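Ferulic acid decarboxylase 1 (PDB 4ZAD) is a prenylated-FMN-dependent decarboxylase that probably converts aromatic acids such as ferulic, p-coumaric and cinnamic acid to their vinyl derivatives. Local coordinates at residues M162-T167 with A217-V222; V255-N260 with V271-L276. All blocks are in the same frame, centred on the assembly; numbering follows the deposited sequence.

In the fold
Both interactions belong to the same antiparallel sheet in the region of the chain that matches the UbiD Rift-related, FMN-binding family, and their centres lie about 9 Å apart. Interaction 1 comes first along the chain and joins strand 162-166 to strand 214-220; interaction 2 follows, tying the turn after strand 253-256 to strand 270-277. Strands 214-220 and 270-277 are neighbours, so the two contacts meet at Leu218 and Phe272, and Ala217 packs against Cys257. Next to strand 162-166 on the other side runs strand 173-176, which carries cofactor-binding residues; interaction 1 is therefore nearer the prenylated FMN, and interaction 2 lies farther out.

Interaction 1: residues M162-T167 with A217-V222; sequences MWVLQT and ALCFGV
Leu218 sets one methyl, CD1, squarely over the six-membered ring of Trp163, 3.8 Å from the ring centroid and 8° off its normal: a CH-pi contact over the face. Its CB lies over the same face, near the outer end of the ring, 3.8 Å from Trp163 CZ3. Leu218 CG stands anti to the backbone N, which directs the branch toward the indole; the methyls then lie over the ring, CD1 at its centre and CD2 near CH2. The ring is fixed further by a hydrogen bond from Trp163 NE1 to Ala178 O and by stacking on Tyr305.

Four backbone hydrogen bonds stitch the strands into an antiparallel ladder. Met162 with Cys219 and Val164 with Ala217 are the hydrogen-bonded pairs, and Trp163 with Leu218 is the non-hydrogen-bonded pair between them. The Val164 N to Ala217 O bond, 2.8 Å long, is nearly straight at 169°, while Ala217 N to Val164 O stretches to 3.2 Å. The ladder is part of the antiparallel sheet of the Rift-related region, where strand 162-166 lies between strand 214-220 and strand 173-176, whose Asn174 binds manganese and prenylated FMN.

The face carrying Met162, Val164, Ala217 and Cys219 is closely packed too. Val164 CG2 lies 3.9 Å from Cys219 SG, and Met162 CE reaches Val222 CG1 at 4.0 Å, the methionine bending at its last torsion (chi3 85°) to bring the methyl there. Pro265 and Val264 of strand 263-265 and Ile227 of helix 224-230 pack on this buried apolar group. By contrast, Gln166 makes no contact with residues 217-222; it lies at the partly exposed end of strand 162-166, its NE2 hydrogen-bonded to Thr173 OG1.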
loop_
_atom_site.group_PDB
_atom_site.type_symbol
_atom_site.label_atom_id
_atom_site.label_comp_id
_atom_site.label_asym_id
_atom_site.label_seq_id
_atom_site.Cartn_x
_atom_site.Cartn_y
_atom_site.Cartn_z
ATOM N N MET A 162 27.740 -1.862 17.511
ATOM C CA MET A 162 27.221 -2.909 18.395
ATOM C C MET A 162 27.626 -2.661 19.831
ATOM O O MET A 162 28.792 -2.458 20.104
ATOM C CB MET A 162 27.824 -4.220 17.920
ATOM C CG MET A 162 27.498 -5.449 18.687
ATOM S SD MET A 162 28.263 -6.896 17.872
ATOM C CE MET A 162 29.926 -6.911 18.542
ATOM N N TRP A 163 26.662 -2.693 20.749
ATOM C CA TRP A 163 26.969 -2.502 22.167
ATOM C C TRP A 163 27.172 -3.876 22.690
ATOM O O TRP A 163 26.351 -4.749 22.424
ATOM C CB TRP A 163 25.815 -1.875 22.960
ATOM C CG TRP A 163 25.399 -0.502 22.571
ATOM C CD1 TRP A 163 24.327 -0.162 21.828
ATOM C CD2 TRP A 163 26.042 0.717 22.931
ATOM N NE1 TRP A 163 24.264 1.198 21.679
ATOM C CE2 TRP A 163 25.314 1.759 22.352
ATOM C CE3 TRP A 163 27.188 1.021 23.652
ATOM C CZ2 TRP A 163 25.669 3.084 22.507
ATOM C CZ3 TRP A 163 27.551 2.340 23.781
ATOM C CH2 TRP A 163 26.794 3.353 23.218
ATOM N N VAL A 164 28.268 -4.039 23.434
ATOM C CA VAL A 164 28.598 -5.262 24.109
ATOM C C VAL A 164 28.461 -4.976 25.581
ATOM O O VAL A 164 29.216 -4.150 26.111
ATOM C CB VAL A 164 30.061 -5.652 23.799
ATOM C CG1 VAL A 164 30.467 -6.970 24.527
ATOM C CG2 VAL A 164 30.294 -5.711 22.277
ATOM N N LEU A 165 27.478 -5.610 26.227
ATOM C CA LEU A 165 27.274 -5.518 27.671
ATOM C C LEU A 165 27.193 -6.933 28.186
ATOM O O LEU A 165 26.642 -7.800 27.518
ATOM C CB LEU A 165 25.984 -4.745 28.009
ATOM C CG LEU A 165 26.015 -3.214 28.292
ATOM C CD1 LEU A 165 27.146 -2.478 27.576
ATOM C CD2 LEU A 165 24.706 -2.523 27.915
ATOM N N GLN A 166 27.765 -7.162 29.373
ATOM C CA GLN A 166 27.786 -8.469 30.044
ATOM C C GLN A 166 27.192 -8.356 31.451
ATOM O O GLN A 166 27.414 -7.367 32.137
ATOM C CB GLN A 166 29.231 -8.929 30.148
ATOM C CG GLN A 166 29.438 -10.348 30.696
ATOM C CD GLN A 166 30.907 -10.704 30.761
ATOM O OE1 GLN A 166 31.613 -10.363 31.731
ATOM N NE2 GLN A 166 31.388 -11.377 29.726
ATOM N N THR A 167 26.423 -9.351 31.871
ATOM C CA THR A 167 25.825 -9.388 33.219
ATOM C C THR A 167 26.920 -9.514 34.300
ATOM O O THR A 167 28.026 -9.954 34.010
ATOM C CB THR A 167 24.804 -10.568 33.355
ATOM O OG1 THR A 167 25.440 -11.786 32.979
ATOM C CG2 THR A 167 23.600 -10.366 32.473
ATOM N N ALA A 217 31.566 -2.108 25.534
ATOM C CA ALA A 217 32.291 -1.819 24.295
ATOM C C ALA A 217 31.243 -1.444 23.258
ATOM O O ALA A 217 30.099 -1.859 23.347
ATOM C CB ALA A 217 33.142 -3.008 23.812
ATOM N N LEU A 218 31.633 -0.604 22.327
ATOM C CA LEU A 218 30.790 -0.138 21.282
ATOM C C LEU A 218 31.635 -0.319 20.044
ATOM O O LEU A 218 32.664 0.323 19.922
ATOM C CB LEU A 218 30.451 1.342 21.477
ATOM C CG LEU A 218 29.793 1.995 20.231
ATOM C CD1 LEU A 218 28.409 1.289 19.882
ATOM C CD2 LEU A 218 29.633 3.493 20.375
ATOM N N CYS A 219 31.198 -1.191 19.136
ATOM C CA CYS A 219 32.055 -1.728 18.067
ATOM C C CYS A 219 31.521 -1.315 16.722
ATOM O O CYS A 219 30.355 -1.545 16.433
ATOM C CB CYS A 219 32.126 -3.251 18.169
ATOM S SG CYS A 219 32.660 -3.896 19.825
ATOM N N PHE A 220 32.351 -0.692 15.892
ATOM C CA PHE A 220 31.896 -0.251 14.539
ATOM C C PHE A 220 32.556 -1.087 13.460
ATOM O O PHE A 220 33.732 -1.456 13.585
ATOM C CB PHE A 220 32.206 1.226 14.305
ATOM C CG PHE A 220 31.561 2.128 15.294
ATOM C CD1 PHE A 220 30.240 2.466 15.171
ATOM C CD2 PHE A 220 32.264 2.622 16.354
ATOM C CE1 PHE A 220 29.634 3.268 16.102
ATOM C CE2 PHE A 220 31.662 3.425 17.288
ATOM C CZ PHE A 220 30.355 3.749 17.158
ATOM N N GLY A 221 31.796 -1.423 12.426
ATOM C CA GLY A 221 32.325 -2.258 11.351
ATOM C C GLY A 221 32.604 -3.674 11.795
ATOM O O GLY A 221 33.552 -4.300 11.375
ATOM N N VAL A 222 31.753 -4.190 12.653
ATOM C CA VAL A 222 31.887 -5.557 13.136
ATOM C C VAL A 222 31.563 -6.531 12.015
ATOM O O VAL A 222 31.171 -6.116 10.950
ATOM C CB VAL A 222 30.910 -5.821 14.296
ATOM C CG1 VAL A 222 31.041 -4.686 15.404
ATOM C CG2 VAL A 222 29.519 -5.947 13.753
#

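Interaction 2: residues V255-N260 with V271-L276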
loop_
_atom_site.group_PDB
_atom_site.type_symbol
_atom_site.label_atom_id
_atom_site.label_comp_id
_atom_site.label_asym_id
_atom_site.label_seq_id
_atom_site.Cartn_x
_atom_site.Cartn_y
_atom_site.Cartn_z
ATOM N N VAL A 255 38.709 -10.679 20.590
ATOM C CA VAL A 255 39.825 -10.241 21.399
ATOM C C VAL A 255 39.320 -9.475 22.622
ATOM O O VAL A 255 38.234 -8.883 22.609
ATOM C CB VAL A 255 40.763 -9.355 20.559
ATOM C CG1 VAL A 255 41.364 -10.179 19.390
ATOM C CG2 VAL A 255 40.005 -8.108 20.057
ATOM N N LYS A 256 40.115 -9.500 23.682
ATOM C CA LYS A 256 39.804 -8.765 24.898
ATOM C C LYS A 256 40.019 -7.258 24.740
ATOM O O LYS A 256 40.968 -6.807 24.114
ATOM C CB LYS A 256 40.664 -9.296 26.036
ATOM C CG LYS A 256 40.230 -8.872 27.434
ATOM C CD LYS A 256 41.344 -9.167 28.473
ATOM C CE LYS A 256 41.580 -7.996 29.505
ATOM N NZ LYS A 256 42.099 -6.744 28.935
ATOM N N CYS A 257 39.137 -6.461 25.320
ATOM C CA CYS A 257 39.371 -5.006 25.338
ATOM C C CYS A 257 40.713 -4.621 25.999
ATOM O O CYS A 257 41.295 -5.411 26.741
ATOM C CB CYS A 257 38.216 -4.292 26.039
ATOM S SG CYS A 257 36.702 -4.301 25.091
ATOM N N GLU A 258 41.186 -3.396 25.751
ATOM C CA GLU A 258 42.302 -2.847 26.530
ATOM C C GLU A 258 42.003 -2.496 27.974
ATOM O O GLU A 258 42.862 -2.711 28.822
ATOM C CB GLU A 258 42.889 -1.619 25.883
ATOM C CG GLU A 258 43.570 -1.884 24.563
ATOM C CD GLU A 258 44.654 -2.980 24.578
ATOM O OE1 GLU A 258 45.580 -2.979 25.449
ATOM O OE2 GLU A 258 44.581 -3.822 23.664
ATOM N N THR A 259 40.824 -1.960 28.274
ATOM C CA THR A 259 40.541 -1.396 29.620
ATOM C C THR A 259 39.362 -2.011 30.367
ATOM O O THR A 259 39.021 -1.527 31.454
ATOM C CB THR A 259 40.212 0.121 29.537
ATOM O OG1 THR A 259 38.950 0.290 28.866
ATOM C CG2 THR A 259 41.332 0.910 28.820
ATOM N N ASN A 260 38.696 -3.013 29.782
ATOM C CA ASN A 260 37.853 -3.910 30.568
ATOM C C ASN A 260 38.055 -5.321 30.064
ATOM O O ASN A 260 38.885 -5.504 29.183
ATOM C CB ASN A 260 36.379 -3.470 30.627
ATOM C CG ASN A 260 35.734 -3.305 29.262
ATOM O OD1 ASN A 260 35.473 -4.300 28.555
ATOM N ND2 ASN A 260 35.428 -2.040 28.895
ATOM N N VAL A 271 36.656 0.298 17.993
ATOM C CA VAL A 271 36.055 -0.134 19.243
ATOM C C VAL A 271 36.186 0.982 20.254
ATOM O O VAL A 271 37.232 1.578 20.386
ATOM C CB VAL A 271 36.699 -1.444 19.808
ATOM C CG1 VAL A 271 36.093 -1.796 21.172
ATOM C CG2 VAL A 271 36.502 -2.608 18.833
ATOM N N PHE A 272 35.092 1.279 20.935
ATOM C CA PHE A 272 35.026 2.311 21.949
ATOM C C PHE A 272 34.818 1.527 23.248
ATOM O O PHE A 272 33.991 0.629 23.281
ATOM C CB PHE A 272 33.795 3.188 21.718
ATOM C CG PHE A 272 33.936 4.251 20.645
ATOM C CD1 PHE A 272 34.876 4.177 19.628
ATOM C CD2 PHE A 272 33.068 5.317 20.630
ATOM C CE1 PHE A 272 34.973 5.171 18.649
ATOM C CE2 PHE A 272 33.164 6.322 19.626
ATOM C CZ PHE A 272 34.117 6.232 18.654
ATOM N N GLU A 273 35.555 1.852 24.305
ATOM C CA GLU A 273 35.439 1.148 25.588
ATOM C C GLU A 273 35.112 2.113 26.678
ATOM O O GLU A 273 35.705 3.178 26.713
ATOM C CB GLU A 273 36.772 0.487 25.964
ATOM C CG GLU A 273 37.355 -0.417 24.872
ATOM C CD GLU A 273 38.692 -0.982 25.269
ATOM O OE1 GLU A 273 39.117 -0.767 26.426
ATOM O OE2 GLU A 273 39.317 -1.666 24.441
ATOM N N GLY A 274 34.224 1.751 27.604
ATOM C CA GLY A 274 34.001 2.629 28.766
ATOM C C GLY A 274 33.100 2.122 29.879
ATOM O O GLY A 274 33.127 0.967 30.202
ATOM N N TYR A 275 32.325 3.017 30.477
ATOM C CA TYR A 275 31.360 2.673 31.514
ATOM C C TYR A 275 30.020 3.284 31.175
ATOM O O TYR A 275 29.909 4.518 31.018
ATOM C CB TYR A 275 31.803 3.209 32.886
ATOM C CG TYR A 275 32.960 2.464 33.500
ATOM C CD1 TYR A 275 32.848 1.108 33.860
ATOM C CD2 TYR A 275 34.184 3.098 33.716
ATOM C CE1 TYR A 275 33.942 0.414 34.422
ATOM C CE2 TYR A 275 35.265 2.417 34.268
ATOM C CZ TYR A 275 35.138 1.092 34.620
ATOM O OH TYR A 275 36.217 0.451 35.185
ATOM N N LEU A 276 29.003 2.438 31.068
ATOM C CA LEU A 276 27.616 2.924 30.989
ATOM C C LEU A 276 27.226 3.349 32.398
ATOM O O LEU A 276 27.341 2.564 33.356
ATOM C CB LEU A 276 26.632 1.854 30.452
ATOM C CG LEU A 276 25.147 2.185 30.680
ATOM C CD1 LEU A 276 24.775 3.568 30.039
ATOM C CD2 LEU A 276 24.187 1.100 30.236
#
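Glu273 reaches from its strand into the turn at 257-260, and its carboxylate takes three hydrogen bonds there. Two come from successive backbone amides: Glu258 N gives to OE2 at 2.9 Å, and Thr259 N to OE1 at 2.8 Å. Each amide meets its oxygen on the syn side, 20° and 16° out of the carboxylate plane, so the two N-H groups grip the carboxylate as a pair of prongs. The third donor is Thr259 OG1, 2.7 Å from OE1 and nearly in line with the C-O bond. That hydroxyl sits between the backbone N and carbonyl carbon of its own residue (chi1 68°), which turns it to the same oxygen as the amide; OE1 thus accepts twice, and the carboxylate's rotation is fixed. The side chain is extended beyond CG, which carries the acid across to the turn. Within the turn, Asn260 OD1 accepts from Leu262 N.

The carboxylate of strand 270-277, part of the large antiparallel sheet, thus binds the backbone of the connection between strands 253-256 and 263-265, which pair antiparallel as a beta-hairpin in a smaller three-stranded sheet.

Apolar and van der Waals contact is sparser. Cys257 CB lies 3.3 Å from Glu273 OE2, and Cys257 SG runs alongside the aliphatic part of the glutamate, 3.9 Å from CG. The thiol also touches Ala217 of strand 214-220. Asn260 ND2 comes within 4.1 Å of Glu273 CB.

Charged side chains lie on the more exposed side of the turn. Glu258 turns its carboxylate away from Glu273 to a salt bridge with Lys129, which probably eases repulsion between the two acids. Lys256 NZ folds back onto Cys257 O at 2.7 Å, bracing the turn from within its own segment.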